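Local coordinates for protein type II restriction enzyme ngomi (Neisseria gonorrhoeae, PDB 1FIU) that recognises the double-stranded DNA sequence 5'-GCCGGC-3' as a homotetramer and cleaves it after the first G, using magnesium ions, at residues I[32-43]-I[220-228]; I[190-199]-I[227-238]. All coordinates share one frame; numbering follows the deposited sequence.

Contact 1 of 2, residues I[32-43]-I[220-228]. With nucleotides of chain D; nucleotides of chain A.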
loop_
_atom_site.group_PDB
_atom_site.type_symbol
_atom_site.label_atom_id
_atom_site.label_comp_id
_atom_site.label_asym_id
_atom_site.label_seq_id
_atom_site.Cartn_x
_atom_site.Cartn_y
_atom_site.Cartn_z
ATOM N N ASN I 32 -1.139 -32.506 -12.592
ATOM C CA ASN I 32 -1.026 -31.074 -12.319
ATOM C C ASN I 32 -1.336 -30.298 -13.607
ATOM O O ASN I 32 -1.180 -29.077 -13.668
ATOM C CB ASN I 32 0.359 -30.698 -11.739
ATOM C CG ASN I 32 1.490 -31.020 -12.664
ATOM O OD1 ASN I 32 1.404 -31.952 -13.471
ATOM N ND2 ASN I 32 2.580 -30.261 -12.559
ATOM N N ALA I 33 -1.796 -31.019 -14.636
ATOM C CA ALA I 33 -2.149 -30.381 -15.907
ATOM C C ALA I 33 -3.616 -29.963 -15.966
ATOM O O ALA I 33 -4.445 -30.428 -15.197
ATOM C CB ALA I 33 -1.868 -31.346 -17.079
ATOM N N ASP I 34 -3.913 -29.060 -16.897
ATOM C CA ASP I 34 -5.270 -28.613 -17.157
ATOM C C ASP I 34 -5.505 -29.296 -18.515
ATOM O O ASP I 34 -4.999 -28.829 -19.527
ATOM C CB ASP I 34 -5.303 -27.081 -17.309
ATOM C CG ASP I 34 -6.649 -26.564 -17.809
ATOM O OD1 ASP I 34 -7.544 -27.392 -18.095
ATOM O OD2 ASP I 34 -6.805 -25.334 -17.934
ATOM N N GLY I 35 -6.252 -30.404 -18.527
ATOM C CA GLY I 35 -6.480 -31.142 -19.767
ATOM C C GLY I 35 -7.110 -30.424 -20.950
ATOM O O GLY I 35 -7.071 -30.915 -22.079
ATOM N N SER I 36 -7.683 -29.256 -20.707
ATOM C CA SER I 36 -8.337 -28.496 -21.769
ATOM C C SER I 36 -7.337 -27.648 -22.536
ATOM O O SER I 36 -7.696 -26.955 -23.502
ATOM C CB SER I 36 -9.393 -27.576 -21.148
ATOM O OG SER I 36 -8.764 -26.411 -20.607
ATOM N N ASN I 37 -6.077 -27.693 -22.114
ATOM C CA ASN I 37 -5.061 -26.866 -22.756
ATOM C C ASN I 37 -3.904 -27.710 -23.243
ATOM O O ASN I 37 -3.232 -28.356 -22.437
ATOM C CB ASN I 37 -4.572 -25.802 -21.760
ATOM C CG ASN I 37 -3.618 -24.807 -22.390
ATOM O OD1 ASN I 37 -2.397 -24.964 -22.325
ATOM N ND2 ASN I 37 -4.174 -23.782 -23.030
ATOM N N THR I 38 -3.696 -27.696 -24.559
ATOM C CA THR I 38 -2.640 -28.463 -25.228
ATOM C C THR I 38 -1.267 -28.235 -24.611
ATOM O O THR I 38 -0.535 -29.187 -24.324
ATOM C CB THR I 38 -2.550 -28.100 -26.747
ATOM O OG1 THR I 38 -3.796 -28.402 -27.388
ATOM C CG2 THR I 38 -1.437 -28.888 -27.440
ATOM N N ARG I 39 -0.898 -26.971 -24.417
ATOM C CA ARG I 39 0.418 -26.712 -23.867
ATOM C C ARG I 39 0.534 -27.178 -22.409
ATOM O O ARG I 39 1.565 -27.732 -22.028
ATOM C CB ARG I 39 0.780 -25.228 -24.035
ATOM C CG ARG I 39 0.948 -24.815 -25.520
ATOM C CD ARG I 39 1.474 -23.393 -25.656
ATOM N NE ARG I 39 1.710 -23.012 -27.048
ATOM C CZ ARG I 39 0.749 -22.740 -27.928
ATOM N NH1 ARG I 39 -0.531 -22.803 -27.571
ATOM N NH2 ARG I 39 1.070 -22.395 -29.170
ATOM N N SER I 40 -0.504 -26.964 -21.598
ATOM C CA SER I 40 -0.448 -27.430 -20.206
ATOM C C SER I 40 -0.281 -28.952 -20.178
ATOM O O SER I 40 0.573 -29.490 -19.468
ATOM C CB SER I 40 -1.725 -27.044 -19.450
ATOM O OG SER I 40 -1.673 -27.460 -18.080
ATOM N N PHE I 41 -1.115 -29.635 -20.961
ATOM C CA PHE I 41 -1.078 -31.093 -21.081
ATOM C C PHE I 41 0.317 -31.589 -21.451
ATOM O O PHE I 41 0.860 -32.473 -20.790
ATOM C CB PHE I 41 -2.078 -31.532 -22.169
ATOM C CG PHE I 41 -2.098 -33.018 -22.415
ATOM C CD1 PHE I 41 -3.072 -33.817 -21.824
ATOM C CD2 PHE I 41 -1.139 -33.613 -23.238
ATOM C CE1 PHE I 41 -3.095 -35.198 -22.048
ATOM C CE2 PHE I 41 -1.150 -34.997 -23.464
ATOM C CZ PHE I 41 -2.135 -35.783 -22.867
ATOM N N ASN I 42 0.896 -31.022 -22.510
ATOM C CA ASN I 42 2.222 -31.444 -22.954
ATOM C C ASN I 42 3.371 -31.068 -22.030
ATOM O O ASN I 42 4.328 -31.839 -21.873
ATOM C CB ASN I 42 2.518 -30.920 -24.362
ATOM C CG ASN I 42 1.624 -31.550 -25.398
ATOM O OD1 ASN I 42 1.356 -32.749 -25.336
ATOM N ND2 ASN I 42 1.159 -30.758 -26.355
ATOM N N ILE I 43 3.299 -29.882 -21.432
ATOM C CA ILE I 43 4.356 -29.466 -20.519
ATOM C C ILE I 43 4.347 -30.386 -19.293
ATOM O O ILE I 43 5.382 -30.906 -18.897
ATOM C CB ILE I 43 4.186 -27.981 -20.069
ATOM C CG1 ILE I 43 4.438 -27.038 -21.256
ATOM C CG2 ILE I 43 5.190 -27.652 -18.958
ATOM C CD1 ILE I 43 4.048 -25.601 -20.951
ATOM N N THR I 220 4.944 -23.597 -6.078
ATOM C CA THR I 220 3.871 -24.111 -6.919
ATOM C C THR I 220 4.306 -25.247 -7.839
ATOM O O THR I 220 5.486 -25.365 -8.181
ATOM C CB THR I 220 3.279 -22.939 -7.784
ATOM O OG1 THR I 220 2.087 -23.376 -8.447
ATOM C CG2 THR I 220 4.302 -22.457 -8.825
ATOM N N ALA I 221 3.342 -26.092 -8.223
ATOM C CA ALA I 221 3.635 -27.159 -9.174
ATOM C C ALA I 221 2.898 -26.852 -10.482
ATOM O O ALA I 221 2.794 -27.714 -11.349
ATOM C CB ALA I 221 3.219 -28.517 -8.632
ATOM N N GLU I 222 2.400 -25.623 -10.628
ATOM C CA GLU I 222 1.701 -25.238 -11.872
ATOM C C GLU I 222 2.659 -25.408 -13.061
ATOM O O GLU I 222 3.774 -24.869 -13.065
ATOM C CB GLU I 222 1.209 -23.784 -11.766
ATOM C CG GLU I 222 0.736 -23.189 -13.113
ATOM C CD GLU I 222 -0.376 -24.009 -13.748
ATOM O OE1 GLU I 222 -0.393 -24.099 -14.997
ATOM O OE2 GLU I 222 -1.238 -24.553 -13.015
ATOM N N PRO I 223 2.227 -26.118 -14.122
ATOM C CA PRO I 223 3.155 -26.292 -15.246
ATOM C C PRO I 223 3.327 -25.136 -16.234
ATOM O O PRO I 223 4.380 -25.014 -16.874
ATOM C CB PRO I 223 2.612 -27.554 -15.948
ATOM C CG PRO I 223 1.148 -27.445 -15.724
ATOM C CD PRO I 223 1.056 -27.004 -14.250
ATOM N N THR I 224 2.323 -24.280 -16.361
ATOM C CA THR I 224 2.429 -23.215 -17.353
ATOM C C THR I 224 2.994 -21.870 -16.917
ATOM O O THR I 224 2.585 -21.318 -15.900
ATOM C CB THR I 224 1.061 -22.947 -18.044
ATOM O OG1 THR I 224 0.115 -22.406 -17.109
ATOM C CG2 THR I 224 0.509 -24.244 -18.632
ATOM N N PRO I 225 3.950 -21.330 -17.688
ATOM C CA PRO I 225 4.527 -20.028 -17.346
ATOM C C PRO I 225 3.457 -18.944 -17.239
ATOM O O PRO I 225 3.555 -18.050 -16.390
ATOM C CB PRO I 225 5.499 -19.755 -18.512
ATOM C CG PRO I 225 6.020 -21.151 -18.805
ATOM C CD PRO I 225 4.747 -21.994 -18.747
ATOM N N SER I 226 2.434 -19.004 -18.098
ATOM C CA SER I 226 1.389 -17.982 -18.057
ATOM C C SER I 226 0.672 -17.967 -16.713
ATOM O O SER I 226 0.481 -16.899 -16.134
ATOM C CB SER I 226 0.367 -18.176 -19.198
ATOM O OG SER I 226 -0.304 -19.408 -19.085
ATOM N N ARG I 227 0.285 -19.134 -16.205
ATOM C CA ARG I 227 -0.410 -19.169 -14.921
ATOM C C ARG I 227 0.539 -18.836 -13.771
ATOM O O ARG I 227 0.154 -18.145 -12.823
ATOM C CB ARG I 227 -1.089 -20.529 -14.737
ATOM C CG ARG I 227 -2.492 -20.536 -15.367
ATOM C CD ARG I 227 -3.058 -21.932 -15.576
ATOM N NE ARG I 227 -4.451 -21.823 -15.978
ATOM C CZ ARG I 227 -5.116 -22.739 -16.678
ATOM N NH1 ARG I 227 -4.523 -23.855 -17.074
ATOM N NH2 ARG I 227 -6.388 -22.541 -16.966
ATOM N N ILE I 228 1.780 -19.294 -13.859
ATOM C CA ILE I 228 2.758 -18.952 -12.824
ATOM C C ILE I 228 2.906 -17.414 -12.777
ATOM O O ILE I 228 2.980 -16.809 -11.680
ATOM C CB ILE I 228 4.145 -19.554 -13.154
ATOM C CG1 ILE I 228 4.078 -21.080 -13.085
ATOM C CG2 ILE I 228 5.230 -18.967 -12.213
ATOM C CD1 ILE I 228 5.261 -21.736 -13.761
ATOM P P DC D 5 -15.827 -30.537 -17.484
ATOM O OP1 DC D 5 -17.186 -31.077 -17.335
ATOM O OP2 DC D 5 -14.822 -31.256 -18.285
ATOM O "O5'" DC D 5 -15.900 -29.078 -18.106
ATOM C "C5'" DC D 5 -16.828 -28.123 -17.620
ATOM C "C4'" DC D 5 -16.638 -26.812 -18.347
ATOM O "O4'" DC D 5 -15.461 -26.136 -17.851
ATOM C "C3'" DC D 5 -16.436 -26.952 -19.861
ATOM O "O3'" DC D 5 -17.256 -25.988 -20.525
ATOM C "C2'" DC D 5 -14.981 -26.584 -20.074
ATOM C "C1'" DC D 5 -14.768 -25.577 -18.956
ATOM N N1 DC D 5 -13.383 -25.337 -18.546
ATOM C C2 DC D 5 -13.023 -24.034 -18.109
ATOM O O2 DC D 5 -13.886 -23.145 -18.098
ATOM N N3 DC D 5 -11.752 -23.801 -17.713
ATOM C C4 DC D 5 -10.852 -24.800 -17.721
ATOM N N4 DC D 5 -9.606 -24.530 -17.304
ATOM C C5 DC D 5 -11.192 -26.123 -18.157
ATOM C C6 DC D 5 -12.453 -26.337 -18.564
ATOM P P DC A 3 -4.229 -18.303 -22.756
ATOM O OP1 DC A 3 -3.287 -17.173 -22.986
ATOM O OP2 DC A 3 -3.693 -19.672 -22.514
ATOM O "O5'" DC A 3 -5.170 -17.941 -21.519
ATOM C "C5'" DC A 3 -6.122 -16.891 -21.622
ATOM C "C4'" DC A 3 -7.102 -16.956 -20.476
ATOM O "O4'" DC A 3 -8.021 -18.058 -20.648
ATOM C "C3'" DC A 3 -6.438 -17.175 -19.113
ATOM O "O3'" DC A 3 -7.154 -16.414 -18.141
ATOM C "C2'" DC A 3 -6.693 -18.651 -18.846
ATOM C "C1'" DC A 3 -8.080 -18.794 -19.429
ATOM N N1 DC A 3 -8.508 -20.161 -19.753
ATOM C C2 DC A 3 -9.856 -20.381 -19.996
ATOM O O2 DC A 3 -10.640 -19.429 -19.908
ATOM N N3 DC A 3 -10.279 -21.630 -20.336
ATOM C C4 DC A 3 -9.393 -22.620 -20.446
ATOM N N4 DC A 3 -9.840 -23.831 -20.824
ATOM C C5 DC A 3 -8.005 -22.420 -20.184
ATOM C C6 DC A 3 -7.612 -21.187 -19.835
HETATM O O HOH W 1 -2.726 -26.753 -13.885
HETATM O O HOH W 2 -2.165 -25.494 -16.299
#
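With CG anti to the backbone N (chi1 171°), Asp34 turns its carboxylate to the extended chain of Arg227, which crosses it at about a right angle. The guanidinium grips a single oxygen end-on: Arg227 NH1 lies 2.9 Å from Asp34 OD2, on that oxygen's anti lone pair, and NH2 comes nearly along the C-O axis of the same atom. The two planes are nearly coplanar. Asp34 OD2 also accepts from N4 of cytosine DC5 of chain D (3.0 Å), an arrangement consistent with the salt bridge positioning the oxygen that accepts from the base. Asp34 OD1 takes Ser36 OG and Ser36 N from one face in an Asx turn, and Ser36 OG in turn accepts from N4 of DC3 of chain A at 2.8 Å. Away from the DNA, Asn32 ND2 donates to Ala221 O at 2.8 Å, its partner lying in the amide plane. Pro223 fills the middle: its CG rests on Ser40 OG (3.7 Å), and its CB faces Ile43 CG2 (4.0 Å). A water joins Ser40 OG, Glu222 OE1 and Arg227 NH1. The contact thus sets the N-terminal part of helix 38-50 and the loop before it against the turn between strand 215-220 and helix 225-232, with Leu249 and Leu253 of helix 246-256 packed on Ile43.

Contact 2 of 2, residues I[190-199]-I[227-238]. With nucleotides of chain D; nucleotides of chain B; nucleotides of chain A.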
loop_
_atom_site.group_PDB
_atom_site.type_symbol
_atom_site.label_atom_id
_atom_site.label_comp_id
_atom_site.label_asym_id
_atom_site.label_seq_id
_atom_site.Cartn_x
_atom_site.Cartn_y
_atom_site.Cartn_z
ATOM N N ILE I 190 -2.505 -23.530 -10.427
ATOM C CA ILE I 190 -2.955 -22.151 -10.364
ATOM C C ILE I 190 -4.065 -21.818 -11.378
ATOM O O ILE I 190 -4.102 -22.407 -12.460
ATOM C CB ILE I 190 -1.751 -21.196 -10.692
ATOM C CG1 ILE I 190 -0.741 -21.196 -9.537
ATOM C CG2 ILE I 190 -2.277 -19.774 -11.058
ATOM C CD1 ILE I 190 0.563 -20.440 -9.880
ATOM N N ARG I 191 -4.992 -20.948 -10.976
ATOM C CA ARG I 191 -5.943 -20.321 -11.895
ATOM C C ARG I 191 -5.646 -18.862 -11.500
ATOM O O ARG I 191 -5.476 -18.558 -10.292
ATOM C CB ARG I 191 -7.408 -20.666 -11.643
ATOM C CG ARG I 191 -7.772 -22.090 -12.094
ATOM C CD ARG I 191 -7.508 -22.317 -13.563
ATOM N NE ARG I 191 -7.937 -23.662 -13.952
ATOM C CZ ARG I 191 -7.180 -24.757 -13.928
ATOM N NH1 ARG I 191 -5.904 -24.721 -13.533
ATOM N NH2 ARG I 191 -7.717 -25.920 -14.296
ATOM N N SER I 192 -5.574 -17.960 -12.479
ATOM C CA SER I 192 -5.198 -16.585 -12.179
ATOM C C SER I 192 -6.090 -15.829 -11.197
ATOM O O SER I 192 -5.633 -14.862 -10.579
ATOM C CB SER I 192 -5.040 -15.786 -13.480
ATOM O OG SER I 192 -6.256 -15.790 -14.192
ATOM N N ASP I 193 -7.344 -16.238 -11.036
ATOM C CA ASP I 193 -8.212 -15.551 -10.100
ATOM C C ASP I 193 -7.919 -15.944 -8.658
ATOM O O ASP I 193 -7.645 -15.083 -7.786
ATOM C CB ASP I 193 -9.702 -15.811 -10.414
ATOM C CG ASP I 193 -10.076 -17.300 -10.389
ATOM O OD1 ASP I 193 -11.143 -17.642 -9.826
ATOM O OD2 ASP I 193 -9.313 -18.116 -10.936
ATOM N N ARG I 194 -7.959 -17.243 -8.391
ATOM C CA ARG I 194 -7.722 -17.731 -7.036
ATOM C C ARG I 194 -6.270 -17.577 -6.557
ATOM O O ARG I 194 -6.011 -17.647 -5.362
ATOM C CB ARG I 194 -8.171 -19.205 -6.916
ATOM C CG ARG I 194 -7.549 -20.212 -7.904
ATOM C CD ARG I 194 -8.136 -21.653 -7.595
ATOM N NE ARG I 194 -7.800 -22.678 -8.592
ATOM C CZ ARG I 194 -6.627 -23.295 -8.696
ATOM N NH1 ARG I 194 -5.634 -23.013 -7.848
ATOM N NH2 ARG I 194 -6.427 -24.183 -9.674
ATOM N N ALA I 195 -5.326 -17.346 -7.463
ATOM C CA ALA I 195 -3.941 -17.208 -7.032
ATOM C C ALA I 195 -3.674 -15.882 -6.329
ATOM O O ALA I 195 -2.660 -15.726 -5.644
ATOM C CB ALA I 195 -2.988 -17.362 -8.244
ATOM N N GLN I 196 -4.584 -14.929 -6.498
ATOM C CA GLN I 196 -4.380 -13.599 -5.919
ATOM C C GLN I 196 -4.484 -13.549 -4.407
ATOM O O GLN I 196 -4.111 -12.533 -3.794
ATOM C CB GLN I 196 -5.350 -12.579 -6.548
ATOM C CG GLN I 196 -5.240 -12.514 -8.081
ATOM C CD GLN I 196 -3.805 -12.404 -8.601
ATOM O OE1 GLN I 196 -3.009 -11.602 -8.118
ATOM N NE2 GLN I 196 -3.473 -13.210 -9.600
ATOM N N ASN I 197 -4.993 -14.605 -3.784
ATOM C CA ASN I 197 -5.037 -14.581 -2.320
ATOM C C ASN I 197 -3.611 -14.588 -1.739
ATOM O O ASN I 197 -3.426 -14.175 -0.592
ATOM C CB ASN I 197 -5.900 -15.709 -1.716
ATOM C CG ASN I 197 -5.360 -17.134 -1.959
ATOM O OD1 ASN I 197 -4.415 -17.290 -2.866
ATOM N ND2 ASN I 197 -5.846 -18.105 -1.314
ATOM N N ALA I 198 -2.595 -14.984 -2.531
ATOM C CA ALA I 198 -1.200 -14.945 -2.050
ATOM C C ALA I 198 -0.793 -13.469 -1.913
ATOM O O ALA I 198 -0.026 -13.099 -1.019
ATOM C CB ALA I 198 -0.263 -15.672 -3.033
ATOM N N ARG I 199 -1.316 -12.624 -2.796
ATOM C CA ARG I 199 -1.012 -11.210 -2.722
ATOM C C ARG I 199 -1.709 -10.526 -1.555
ATOM O O ARG I 199 -1.100 -9.682 -0.869
ATOM C CB ARG I 199 -1.393 -10.479 -4.032
ATOM C CG ARG I 199 -0.543 -10.863 -5.244
ATOM C CD ARG I 199 -0.872 -9.989 -6.470
ATOM N NE ARG I 199 -0.391 -10.554 -7.741
ATOM C CZ ARG I 199 0.795 -10.337 -8.294
ATOM N NH1 ARG I 199 1.695 -9.550 -7.707
ATOM N NH2 ARG I 199 1.079 -10.892 -9.470
ATOM N N ARG I 227 0.285 -19.134 -16.205
ATOM C CA ARG I 227 -0.410 -19.169 -14.921
ATOM C C ARG I 227 0.539 -18.836 -13.771
ATOM O O ARG I 227 0.154 -18.145 -12.823
ATOM C CB ARG I 227 -1.089 -20.529 -14.737
ATOM C CG ARG I 227 -2.492 -20.536 -15.367
ATOM C CD ARG I 227 -3.058 -21.932 -15.576
ATOM N NE ARG I 227 -4.451 -21.823 -15.978
ATOM C CZ ARG I 227 -5.116 -22.739 -16.678
ATOM N NH1 ARG I 227 -4.523 -23.855 -17.074
ATOM N NH2 ARG I 227 -6.388 -22.541 -16.966
ATOM N N ILE I 228 1.780 -19.294 -13.859
ATOM C CA ILE I 228 2.758 -18.952 -12.824
ATOM C C ILE I 228 2.906 -17.414 -12.777
ATOM O O ILE I 228 2.980 -16.809 -11.680
ATOM C CB ILE I 228 4.145 -19.554 -13.154
ATOM C CG1 ILE I 228 4.078 -21.080 -13.085
ATOM C CG2 ILE I 228 5.230 -18.967 -12.213
ATOM C CD1 ILE I 228 5.261 -21.736 -13.761
ATOM N N SER I 229 2.935 -16.777 -13.952
ATOM C CA SER I 229 3.130 -15.330 -14.030
ATOM C C SER I 229 2.054 -14.505 -13.327
ATOM O O SER I 229 2.324 -13.362 -12.930
ATOM C CB SER I 229 3.267 -14.874 -15.506
ATOM O OG SER I 229 1.990 -14.776 -16.138
ATOM N N SER I 230 0.858 -15.081 -13.154
ATOM C CA SER I 230 -0.234 -14.363 -12.501
ATOM C C SER I 230 0.087 -14.055 -11.026
ATOM O O SER I 230 -0.543 -13.200 -10.441
ATOM C CB SER I 230 -1.566 -15.124 -12.612
ATOM O OG SER I 230 -1.574 -16.329 -11.874
ATOM N N ILE I 231 1.031 -14.777 -10.434
ATOM C CA ILE I 231 1.443 -14.452 -9.060
ATOM C C ILE I 231 2.931 -14.044 -8.998
ATOM O O ILE I 231 3.317 -13.258 -8.131
ATOM C CB ILE I 231 1.129 -15.638 -8.085
ATOM C CG1 ILE I 231 1.424 -15.242 -6.628
ATOM C CG2 ILE I 231 1.909 -16.865 -8.479
ATOM C CD1 ILE I 231 0.498 -14.140 -6.067
ATOM N N ALA I 232 3.761 -14.523 -9.937
ATOM C CA ALA I 232 5.184 -14.200 -9.913
ATOM C C ALA I 232 5.538 -12.798 -10.414
ATOM O O ALA I 232 6.457 -12.148 -9.892
ATOM C CB ALA I 232 5.975 -15.238 -10.724
ATOM N N LEU I 233 4.828 -12.310 -11.426
ATOM C CA LEU I 233 5.166 -10.971 -11.932
ATOM C C LEU I 233 4.766 -9.865 -10.972
ATOM O O LEU I 233 3.798 -9.990 -10.243
ATOM C CB LEU I 233 4.497 -10.726 -13.298
ATOM C CG LEU I 233 4.975 -11.610 -14.447
ATOM C CD1 LEU I 233 4.126 -11.239 -15.678
ATOM C CD2 LEU I 233 6.451 -11.431 -14.743
ATOM N N GLY I 234 5.529 -8.773 -10.987
ATOM C CA GLY I 234 5.225 -7.652 -10.127
ATOM C C GLY I 234 5.964 -7.796 -8.806
ATOM O O GLY I 234 6.481 -8.878 -8.497
ATOM N N THR I 235 6.002 -6.710 -8.031
ATOM C CA THR I 235 6.689 -6.719 -6.738
ATOM C C THR I 235 5.860 -6.008 -5.690
ATOM O O THR I 235 4.927 -5.267 -6.012
ATOM C CB THR I 235 8.062 -5.990 -6.818
ATOM O OG1 THR I 235 7.868 -4.651 -7.282
ATOM C CG2 THR I 235 9.005 -6.716 -7.765
ATOM N N GLY I 236 6.208 -6.245 -4.422
ATOM C CA GLY I 236 5.529 -5.581 -3.319
ATOM C C GLY I 236 4.799 -6.469 -2.324
ATOM O O GLY I 236 4.650 -6.117 -1.141
ATOM N N GLU I 237 4.321 -7.606 -2.802
ATOM C CA GLU I 237 3.586 -8.548 -1.939
ATOM C C GLU I 237 4.341 -9.849 -1.699
ATOM O O GLU I 237 4.472 -10.300 -0.558
ATOM C CB GLU I 237 2.246 -8.918 -2.578
ATOM C CG GLU I 237 1.312 -7.768 -2.922
ATOM C CD GLU I 237 1.414 -7.274 -4.364
ATOM O OE1 GLU I 237 1.865 -8.005 -5.288
ATOM O OE2 GLU I 237 1.013 -6.121 -4.576
ATOM N N ILE I 238 4.833 -10.429 -2.791
ATOM C CA ILE I 238 5.532 -11.701 -2.821
ATOM C C ILE I 238 7.024 -11.520 -3.069
ATOM O O ILE I 238 7.438 -10.884 -4.066
ATOM C CB ILE I 238 4.917 -12.586 -3.956
ATOM C CG1 ILE I 238 3.405 -12.717 -3.747
ATOM C CG2 ILE I 238 5.597 -13.944 -4.029
ATOM C CD1 ILE I 238 2.985 -13.233 -2.426
ATOM P P DG D 3 -6.348 -29.283 -9.623
ATOM O OP1 DG D 3 -6.013 -30.683 -9.952
ATOM O OP2 DG D 3 -5.855 -28.186 -10.515
ATOM O "O5'" DG D 3 -7.920 -29.109 -9.542
ATOM C "C5'" DG D 3 -8.777 -30.170 -9.135
ATOM C "C4'" DG D 3 -9.874 -30.359 -10.159
ATOM O "O4'" DG D 3 -10.747 -29.209 -10.174
ATOM C "C3'" DG D 3 -9.380 -30.521 -11.593
ATOM O "O3'" DG D 3 -10.204 -31.495 -12.239
ATOM C "C2'" DG D 3 -9.478 -29.120 -12.176
ATOM C "C1'" DG D 3 -10.598 -28.464 -11.379
ATOM N N9 DG D 3 -10.298 -27.082 -11.006
ATOM C C8 DG D 3 -9.056 -26.535 -10.779
ATOM N N7 DG D 3 -9.100 -25.261 -10.473
ATOM C C5 DG D 3 -10.454 -24.954 -10.485
ATOM C C6 DG D 3 -11.126 -23.730 -10.219
ATOM O O6 DG D 3 -10.643 -22.649 -9.873
ATOM N N1 DG D 3 -12.505 -23.854 -10.374
ATOM C C2 DG D 3 -13.161 -25.032 -10.710
ATOM N N2 DG D 3 -14.500 -24.970 -10.808
ATOM N N3 DG D 3 -12.547 -26.178 -10.931
ATOM C C4 DG D 3 -11.206 -26.068 -10.818
ATOM O OP3 DC B 1 -12.111 -12.828 -13.245
ATOM P P DC B 1 -13.357 -12.931 -12.391
ATOM O OP1 DC B 1 -13.095 -13.318 -10.945
ATOM O OP2 DC B 1 -14.258 -11.747 -12.538
ATOM O "O5'" DC B 1 -14.173 -14.190 -13.020
ATOM C "C5'" DC B 1 -15.134 -13.973 -14.048
ATOM C "C4'" DC B 1 -16.012 -15.187 -14.190
ATOM O "O4'" DC B 1 -15.204 -16.191 -14.860
ATOM C "C3'" DC B 1 -16.425 -15.821 -12.862
ATOM O "O3'" DC B 1 -17.719 -15.419 -12.467
ATOM C "C2'" DC B 1 -16.419 -17.317 -13.149
ATOM C "C1'" DC B 1 -15.522 -17.493 -14.357
ATOM N N1 DC B 1 -14.267 -18.118 -13.908
ATOM C C2 DC B 1 -14.161 -19.526 -13.937
ATOM O O2 DC B 1 -15.135 -20.188 -14.310
ATOM N N3 DC B 1 -13.007 -20.112 -13.549
ATOM C C4 DC B 1 -11.978 -19.362 -13.140
ATOM N N4 DC B 1 -10.839 -19.995 -12.815
ATOM C C5 DC B 1 -12.061 -17.937 -13.062
ATOM C C6 DC B 1 -13.215 -17.353 -13.459
ATOM P P DG A 4 -6.634 -14.946 -17.738
ATOM O OP1 DG A 4 -6.311 -14.167 -18.964
ATOM O OP2 DG A 4 -5.594 -15.102 -16.672
ATOM O "O5'" DG A 4 -7.925 -14.280 -17.098
ATOM C "C5'" DG A 4 -9.009 -13.846 -17.924
ATOM C "C4'" DG A 4 -10.333 -14.225 -17.295
ATOM O "O4'" DG A 4 -10.481 -15.664 -17.285
ATOM C "C3'" DG A 4 -10.522 -13.779 -15.841
ATOM O "O3'" DG A 4 -11.911 -13.518 -15.643
ATOM C "C2'" DG A 4 -10.162 -15.030 -15.047
ATOM C "C1'" DG A 4 -10.704 -16.123 -15.950
ATOM N N9 DG A 4 -10.039 -17.415 -15.843
ATOM C C8 DG A 4 -8.746 -17.673 -15.458
ATOM N N7 DG A 4 -8.420 -18.935 -15.600
ATOM C C5 DG A 4 -9.575 -19.540 -16.078
ATOM C C6 DG A 4 -9.813 -20.883 -16.462
ATOM O O6 DG A 4 -9.013 -21.819 -16.498
ATOM N N1 DG A 4 -11.135 -21.073 -16.868
ATOM C C2 DG A 4 -12.093 -20.090 -16.930
ATOM N N2 DG A 4 -13.324 -20.474 -17.304
ATOM N N3 DG A 4 -11.864 -18.820 -16.631
ATOM C C4 DG A 4 -10.590 -18.625 -16.201
HETATM O O HOH W 3 -5.728 -19.368 -15.082
#
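Ile231 and Ala198 form the apolar centre, with Ile231 CD1 pressed to 3.5 Å from Ala198 CB, tighter than usual for two carbons. Placing CG1 anti to the backbone N (chi1 -174°) sends this branch of Ile231 toward Ala198, while its CG2 faces Ile190 CD1. Ile238 CD1 closes on Ala198 from the loop after helix 225-232. Arg199 runs antiparallel to the Ile231 side chain, laying CG against Ile231 CD1, and ends among backbone carbonyls: NH2 donates to Leu233 O (3.0 Å), in the carbonyl plane, and to Ser230 O (3.0 Å) from above that carbonyl's own plane. Arg199 NH1 forms a salt bridge with Glu237 OE1 at 2.9 Å, the two flat groups turned 81° apart. Gln196 NE2 reaches Ser230 O from the face opposite Arg199 NH2, while Gln196 OE1 accepts from Arg199 NE (2.8 Å) and, with the bonds at NH1 and NH2, restrains the guanidinium's rotation. Glu237 OE2 has a second partner, Arg207 of a second subunit. At the DNA edge the Arg191 guanidinium stacks flat on that of Arg227, centres 4.0 Å apart, with DG3 of chain D over its opposite face; Arg191 NE donates to a guanine O6. Ser192 OG donates to a phosphate oxygen of DG4 of chain A, and Arg194 NH2 to N7 of DG3 of chain D (3.0 Å). The stacked positive charge is probably balanced by DNA and Asp34, whereas Arg199 ties the helix end to the following loop.

How the contacts relate
Both contacts are buried and share helix 225-232, contact 1 using its start and contact 2 continuing through its end into the loop beyond. Arg227 belongs to both, and Glu222 OE2 of contact 1 probably accepts from the backbone N of Ile190 in contact 2. Contact 1 lies farther from the chain centre, is smaller (427 against 717 Å²), and combines proline packing and bridging waters with one salt bridge beside cytosines; no other protein chain of the tetramer touches it. Contact 2 is nearer the magnesium site, has an isoleucine-alanine centre, and adds guanine and phosphate contacts to partners in two other subunits, so that DNA-contacting and intersubunit residues lie together in one contact.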